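Local coordinates for oxidoreductase, NAD-binding/iron-sulfur cluster-binding protein (Nitratireductor pacificus pht-3B, PDB 6ZXU), which probably carries out reductive dehalogenation of organohalides, using a bound cobalamin together with two [4Fe-4S] clusters, at residues Tyr288-Ile293 against Asn507-Gly511. Sequence-based numbering, arbitrary orientation.
Sequences YPMETI and NPFIG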
ATOM      1  N   TYR A 288      15.343  -1.933  -0.161  1.00 18.85           N
ATOM      2  CA  TYR A 288      15.708  -2.691   1.019  1.00 19.58           C
ATOM      3  C   TYR A 288      16.654  -3.817   0.586  1.00 19.85           C
ATOM      4  O   TYR A 288      16.483  -4.394  -0.494  1.00 19.52           O
ATOM      5  CB  TYR A 288      14.473  -3.269   1.694  1.00 17.83           C
ATOM      6  CG  TYR A 288      13.566  -2.224   2.342  1.00 19.95           C
ATOM      7  CD1 TYR A 288      13.812  -1.763   3.594  1.00 21.24           C
ATOM      8  CD2 TYR A 288      12.464  -1.693   1.642  1.00 20.46           C
ATOM      9  CE1 TYR A 288      12.998  -0.779   4.166  1.00 22.73           C
ATOM     10  CE2 TYR A 288      11.660  -0.733   2.195  1.00 21.90           C
ATOM     11  CZ  TYR A 288      11.923  -0.289   3.470  1.00 24.75           C
ATOM     12  OH  TYR A 288      11.085   0.652   4.060  1.00 25.29           O
ATOM     13  N   PRO A 289      17.620  -4.160   1.431  1.00 19.79           N
ATOM     14  CA  PRO A 289      18.617  -5.155   1.086  1.00 21.84           C
ATOM     15  C   PRO A 289      18.184  -6.640   1.161  1.00 18.53           C
ATOM     16  O   PRO A 289      18.735  -7.445   1.912  1.00 16.50           O
ATOM     17  CB  PRO A 289      19.732  -4.848   2.087  1.00 22.26           C
ATOM     18  CG  PRO A 289      19.035  -4.365   3.287  1.00 22.10           C
ATOM     19  CD  PRO A 289      17.857  -3.612   2.782  1.00 21.46           C
ATOM     20  N   MET A 290      17.222  -6.984   0.332  1.00 19.10           N
ATOM     21  CA  MET A 290      16.714  -8.330   0.259  1.00 17.39           C
ATOM     22  C   MET A 290      17.766  -9.332  -0.192  1.00 18.57           C
ATOM     23  O   MET A 290      17.638 -10.498   0.059  1.00 18.42           O
ATOM     24  CB  MET A 290      15.519  -8.384  -0.705  1.00 19.90           C
ATOM     25  CG  MET A 290      14.205  -7.816  -0.160  1.00 21.37           C
ATOM     26  SD  MET A 290      13.549  -8.645   1.355  1.00 23.16           S
ATOM     27  CE  MET A 290      12.949 -10.190   0.719  1.00 26.39           C
ATOM     28  N   GLU A 291      18.823  -8.874  -0.873  1.00 20.62           N
ATOM     29  CA  GLU A 291      19.919  -9.766  -1.269  1.00 23.97           C
ATOM     30  C   GLU A 291      20.709 -10.305  -0.112  1.00 23.88           C
ATOM     31  O   GLU A 291      21.492 -11.177  -0.305  1.00 25.64           O
ATOM     32  CB  GLU A 291      20.852  -9.045  -2.231  1.00 23.29           C
ATOM     33  CG  GLU A 291      21.709  -7.946  -1.629  1.00 25.25           C
ATOM     34  CD  GLU A 291      21.044  -6.585  -1.521  1.00 25.97           C
ATOM     35  OE1 GLU A 291      19.823  -6.409  -1.878  1.00 23.43           O
ATOM     36  OE2 GLU A 291      21.752  -5.689  -1.009  1.00 23.82           O
ATOM     37  N   THR A 292      20.503  -9.798   1.100  1.00 22.30           N
ATOM     38  CA  THR A 292      21.202 -10.276   2.291  1.00 21.79           C
ATOM     39  C   THR A 292      20.433 -11.313   3.062  1.00 22.86           C
ATOM     40  O   THR A 292      20.923 -11.771   4.081  1.00 21.54           O
ATOM     41  CB  THR A 292      21.522  -9.116   3.293  1.00 24.58           C
ATOM     42  OG1 THR A 292      20.321  -8.565   3.884  1.00 20.03           O
ATOM     43  CG2 THR A 292      22.299  -8.006   2.573  1.00 26.93           C
ATOM     44  N   ILE A 293      19.198 -11.634   2.636  1.00 19.60           N
ATOM     45  CA  ILE A 293      18.396 -12.602   3.352  1.00 18.02           C
ATOM     46  C   ILE A 293      18.713 -13.984   2.776  1.00 17.23           C
ATOM     47  O   ILE A 293      18.793 -14.104   1.553  1.00 20.42           O
ATOM     48  CB  ILE A 293      16.895 -12.228   3.213  1.00 18.51           C
ATOM     49  CG1 ILE A 293      16.638 -10.807   3.732  1.00 18.50           C
ATOM     50  CG2 ILE A 293      15.969 -13.230   3.904  1.00 15.89           C
ATOM     51  CD1 ILE A 293      16.869 -10.611   5.213  1.00 17.32           C
ATOM     52  N   ASN A 507       7.447  -9.764   6.174  1.00 14.26           N
ATOM     53  CA  ASN A 507       8.657  -9.382   5.458  1.00 14.68           C
ATOM     54  C   ASN A 507       9.711  -8.928   6.467  1.00 14.97           C
ATOM     55  O   ASN A 507       9.389  -8.309   7.475  1.00 13.40           O
ATOM     56  CB  ASN A 507       8.325  -8.216   4.470  1.00 14.37           C
ATOM     57  CG  ASN A 507       9.519  -7.655   3.788  1.00 16.08           C
ATOM     58  OD1 ASN A 507      10.207  -6.796   4.279  1.00 14.83           O
ATOM     59  ND2 ASN A 507       9.814  -8.198   2.608  1.00 19.21           N
ATOM     60  N   PRO A 508      11.006  -9.253   6.248  1.00 14.25           N
ATOM     61  CA  PRO A 508      11.976  -8.939   7.282  1.00 15.10           C
ATOM     62  C   PRO A 508      12.281  -7.436   7.455  1.00 15.48           C
ATOM     63  O   PRO A 508      12.875  -7.037   8.463  1.00 17.49           O
ATOM     64  CB  PRO A 508      13.197  -9.743   6.856  1.00 16.16           C
ATOM     65  CG  PRO A 508      13.007  -9.977   5.413  1.00 17.07           C
ATOM     66  CD  PRO A 508      11.540 -10.101   5.191  1.00 16.06           C
ATOM     67  N   PHE A 509      11.860  -6.588   6.540  1.00 13.19           N
ATOM     68  CA  PHE A 509      12.169  -5.163   6.634  1.00 16.06           C
ATOM     69  C   PHE A 509      10.919  -4.339   6.980  1.00 16.08           C
ATOM     70  O   PHE A 509      11.073  -3.360   7.686  1.00 17.77           O
ATOM     71  CB  PHE A 509      12.795  -4.642   5.333  1.00 17.22           C
ATOM     72  CG  PHE A 509      14.098  -5.313   5.011  1.00 15.84           C
ATOM     73  CD1 PHE A 509      15.222  -4.982   5.709  1.00 19.31           C
ATOM     74  CD2 PHE A 509      14.170  -6.364   4.122  1.00 18.05           C
ATOM     75  CE1 PHE A 509      16.415  -5.640   5.478  1.00 20.39           C
ATOM     76  CE2 PHE A 509      15.368  -7.000   3.832  1.00 16.87           C
ATOM     77  CZ  PHE A 509      16.489  -6.677   4.513  1.00 20.07           C
ATOM     78  N   ILE A 510       9.742  -4.633   6.441  1.00 15.48           N
ATOM     79  CA  ILE A 510       8.504  -3.829   6.728  1.00 13.97           C
ATOM     80  C   ILE A 510       7.533  -4.643   7.578  1.00 15.16           C
ATOM     81  O   ILE A 510       6.413  -4.212   7.799  1.00 16.24           O
ATOM     82  CB  ILE A 510       7.854  -3.261   5.474  1.00 13.95           C
ATOM     83  CG1 ILE A 510       7.276  -4.335   4.581  1.00 12.95           C
ATOM     84  CG2 ILE A 510       8.827  -2.406   4.709  1.00 13.81           C
ATOM     85  CD1 ILE A 510       6.370  -3.765   3.524  1.00 16.21           C
ATOM     86  N   GLY A 511       7.988  -5.816   8.088  1.00 13.19           N
ATOM     87  CA  GLY A 511       7.134  -6.584   8.930  1.00 14.17           C
ATOM     88  C   GLY A 511       5.882  -7.014   8.235  1.00 15.27           C
ATOM     89  O   GLY A 511       5.885  -7.349   7.046  1.00 14.02           O
TER
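Phe509 lays one face of its ring over Tyr288 and Pro289, and the contacts across that face are CH-pi. Tyr288 CB sits 4.2 Å from the Phe509 ring centroid, and Pro289 CD lies over the same face, toward the outer end of the ring. The two aromatic rings themselves lie 29° from parallel and are displaced, centroids 5.7 Å apart, so little of one covers the other; Tyr288 CD1 instead meets Phe509 CB at 3.5 Å. The phenyl is placed by chi1 of -62°, which turns CG opposite the carbonyl carbon and sends the ring out over Tyr288 and Pro289, with Ile293 CD1 approaching CZ obliquely from the other side of its plane.

At the ring edge the contact is Met-aromatic. Met290 bends at chi2 and chi3 and brings SD into the ring plane, 3.5 Å from Phe509 CE2. With only an alanine in place of Phe509, the gap between Pro289 and Ile293 would probably be left open and the Met290 sulfur would lose its aromatic partner.

Segment 288-293 is a loop with a 3-10 turn at 290-292; 507-511 is irregular, leading from strand 505-506 toward strand 514-521 of an antiparallel sheet, beside the cobalamin site: the Asn507 side chain comes within about 7 Å of the bound B12. Phe394 of strand 394-399 and Ile613 of helix 603-614 add to the surrounding packing.

Purely aliphatic contact comes from Ile293, whose CD1 touches Pro508 CG at 3.9 Å. Ile510 sets its CG2 methyl against CZ and OH of Tyr288.

Hydrogen bonds shape each loop from within. Asn507 OD1 accepts from Phe509 N, 2.8 Å away and above the carbonyl plane, in an Asx turn, and also from Ile510 N. Its ND2 is held by Leu495 O, which helps fix the amide's rotation. In 288-293, Pro289 centres an inverse gamma turn, and Thr292 OG1 donates to Pro289 O at 2.8 Å.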